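Local coordinates for nickel ABC transporter (Nickel-binding protein) (Bacillus halodurans, PDB 3T66) that probably serves as the extracellular solute-binding component of an ABC transporter, taking up nickel or peptides, at residues I35-G40 against E477-T482. Residues are numbered along the deposited sequence; the frame is centred on the assembly and turned at random.
Sequences IPVRAG and EYYMIT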
loop_
_atom_site.group_PDB
_atom_site.type_symbol
_atom_site.label_atom_id
_atom_site.label_comp_id
_atom_site.label_asym_id
_atom_site.label_seq_id
_atom_site.Cartn_x
_atom_site.Cartn_y
_atom_site.Cartn_z
ATOM N N ILE A 35 1.720 13.061 -7.672
ATOM C CA ILE A 35 1.839 14.352 -7.071
ATOM C C ILE A 35 0.620 15.193 -7.374
ATOM O O ILE A 35 0.126 15.885 -6.500
ATOM C CB ILE A 35 3.133 14.987 -7.521
ATOM C CG1 ILE A 35 4.290 14.003 -7.167
ATOM C CG2 ILE A 35 3.234 16.429 -7.015
ATOM C CD1 ILE A 35 5.487 14.502 -6.272
ATOM N N PRO A 36 0.089 15.100 -8.593
ATOM C CA PRO A 36 -1.139 15.864 -8.837
ATOM C C PRO A 36 -2.174 15.699 -7.745
ATOM O O PRO A 36 -2.662 16.695 -7.191
ATOM C CB PRO A 36 -1.634 15.279 -10.141
ATOM C CG PRO A 36 -0.324 15.030 -10.886
ATOM C CD PRO A 36 0.644 14.543 -9.841
ATOM N N VAL A 37 -2.487 14.457 -7.411
ATOM C CA VAL A 37 -3.446 14.173 -6.359
ATOM C C VAL A 37 -2.889 14.557 -4.991
ATOM O O VAL A 37 -3.629 15.102 -4.148
ATOM C CB VAL A 37 -3.909 12.704 -6.397
ATOM C CG1 VAL A 37 -4.781 12.348 -5.186
ATOM C CG2 VAL A 37 -4.678 12.457 -7.655
ATOM N N ARG A 38 -1.598 14.309 -4.785
ATOM C CA ARG A 38 -0.970 14.625 -3.494
ATOM C C ARG A 38 -0.981 16.117 -3.127
ATOM O O ARG A 38 -1.135 16.498 -1.955
ATOM C CB ARG A 38 0.417 14.015 -3.386
ATOM C CG ARG A 38 0.310 12.506 -3.306
ATOM C CD ARG A 38 1.647 11.795 -3.298
ATOM N NE ARG A 38 1.479 10.371 -3.597
ATOM C CZ ARG A 38 2.275 9.403 -3.152
ATOM N NH1 ARG A 38 3.278 9.686 -2.355
ATOM N NH2 ARG A 38 2.043 8.144 -3.472
ATOM N N ALA A 39 -0.879 16.958 -4.138
ATOM C CA ALA A 39 -0.818 18.377 -3.905
ATOM C C ALA A 39 -2.201 18.957 -3.994
ATOM O O ALA A 39 -2.381 20.147 -3.801
ATOM C CB ALA A 39 0.114 19.047 -4.910
ATOM N N GLY A 40 -3.173 18.119 -4.315
ATOM C CA GLY A 40 -4.575 18.534 -4.300
ATOM C C GLY A 40 -4.969 19.326 -5.534
ATOM O O GLY A 40 -5.817 20.223 -5.457
ATOM N N GLU A 477 -1.550 6.662 1.353
ATOM C CA GLU A 477 -0.497 7.573 0.987
ATOM C C GLU A 477 -0.817 8.328 -0.279
ATOM O O GLU A 477 0.097 8.729 -0.984
ATOM C CB GLU A 477 0.791 6.788 0.797
ATOM C CG GLU A 477 1.371 6.272 2.095
ATOM C CD GLU A 477 2.803 5.893 1.913
ATOM O OE1 GLU A 477 3.650 6.797 1.939
ATOM O OE2 GLU A 477 3.082 4.696 1.723
ATOM N N TYR A 478 -2.095 8.498 -0.593
ATOM C CA TYR A 478 -2.454 9.211 -1.789
ATOM C C TYR A 478 -2.839 10.598 -1.407
ATOM O O TYR A 478 -2.842 11.488 -2.229
ATOM C CB TYR A 478 -3.631 8.571 -2.481
ATOM C CG TYR A 478 -3.347 7.188 -2.986
ATOM C CD1 TYR A 478 -2.050 6.779 -3.267
ATOM C CD2 TYR A 478 -4.395 6.275 -3.196
ATOM C CE1 TYR A 478 -1.796 5.493 -3.724
ATOM C CE2 TYR A 478 -4.149 4.977 -3.662
ATOM C CZ TYR A 478 -2.848 4.595 -3.931
ATOM O OH TYR A 478 -2.601 3.312 -4.397
ATOM N N TYR A 479 -3.154 10.798 -0.144
ATOM C CA TYR A 479 -3.755 12.041 0.243
ATOM C C TYR A 479 -2.903 12.769 1.232
ATOM O O TYR A 479 -2.543 12.238 2.276
ATOM C CB TYR A 479 -5.151 11.802 0.781
ATOM C CG TYR A 479 -5.905 10.905 -0.112
ATOM C CD1 TYR A 479 -6.222 11.296 -1.384
ATOM C CD2 TYR A 479 -6.251 9.641 0.281
ATOM C CE1 TYR A 479 -6.907 10.457 -2.238
ATOM C CE2 TYR A 479 -6.933 8.792 -0.581
ATOM C CZ TYR A 479 -7.249 9.221 -1.829
ATOM O OH TYR A 479 -7.903 8.398 -2.694
ATOM N N MET A 480 -2.563 14.002 0.873
ATOM C CA MET A 480 -1.699 14.815 1.687
ATOM C C MET A 480 -2.225 16.212 1.685
ATOM O O MET A 480 -2.721 16.657 2.704
ATOM C CB MET A 480 -0.300 14.730 1.154
ATOM C CG MET A 480 0.029 13.291 0.828
ATOM S SD MET A 480 1.760 13.099 0.646
ATOM C CE MET A 480 1.883 11.353 0.196
ATOM N N ILE A 481 -2.193 16.916 0.564
ATOM C CA ILE A 481 -2.690 18.282 0.633
ATOM C C ILE A 481 -4.178 18.193 0.330
ATOM O O ILE A 481 -4.541 17.517 -0.624
ATOM C CB ILE A 481 -1.909 19.271 -0.321
ATOM C CG1 ILE A 481 -0.413 19.407 0.036
ATOM C CG2 ILE A 481 -2.561 20.648 -0.326
ATOM C CD1 ILE A 481 -0.129 19.696 1.483
ATOM N N THR A 482 -5.021 18.817 1.166
ATOM C CA THR A 482 -6.509 18.691 1.112
ATOM C C THR A 482 -7.188 19.916 1.700
ATOM O O THR A 482 -6.595 20.636 2.481
ATOM C CB THR A 482 -7.053 17.483 1.946
ATOM O OG1 THR A 482 -7.081 17.804 3.344
ATOM C CG2 THR A 482 -6.202 16.265 1.787
#
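The guanidinium of Arg-38 has the backbone oxygen of Glu-477 over one face, 3.1 Å from Arg-38 CZ to Glu-477 O and above the centre of the group. The N-H groups of NE and NH2 meet that oxygen at poor angles, so this is a polar contact over the face rather than a hydrogen bond. Arg-38 NH2 reaches the edge of the Tyr-478 ring, near its plane, and the Met-480 methyl comes in obliquely, with CE 3.4 Å from Arg-38 NH1. The Tyr-479 ring carries Tyr-478 CB over one face, while Val-37 CG1 lies obliquely 4.1 Å from Tyr-479 CE1. With its chain extended from CG to NE, Arg-38 runs alongside Met-480 and brings the guanidinium to the backbone of Glu-477, whose carboxylate has another partner, OE1 being hydrogen-bonded to Tyr-215 OH. Were Arg-38 cut back to an alanine, the Met-480 methyl and the Glu-477 carbonyl would probably lose the group packed against them. On the backbone, Ile-481 N donates a hydrogen bond to Arg-38 O at 2.8 Å, and Ile-481 CG2 packs 3.5 Å from Ala-39 O. Phe-19 and Phe-193, from strands 14-19 and 190-195, touch Arg-38 as well. Gly-40, at positive phi, closes the short helix 35-38 in a Schellman motif, and the contact joins this capped turn to the C-terminal loop beyond strand 451-464 in a solute-binding protein of family 5.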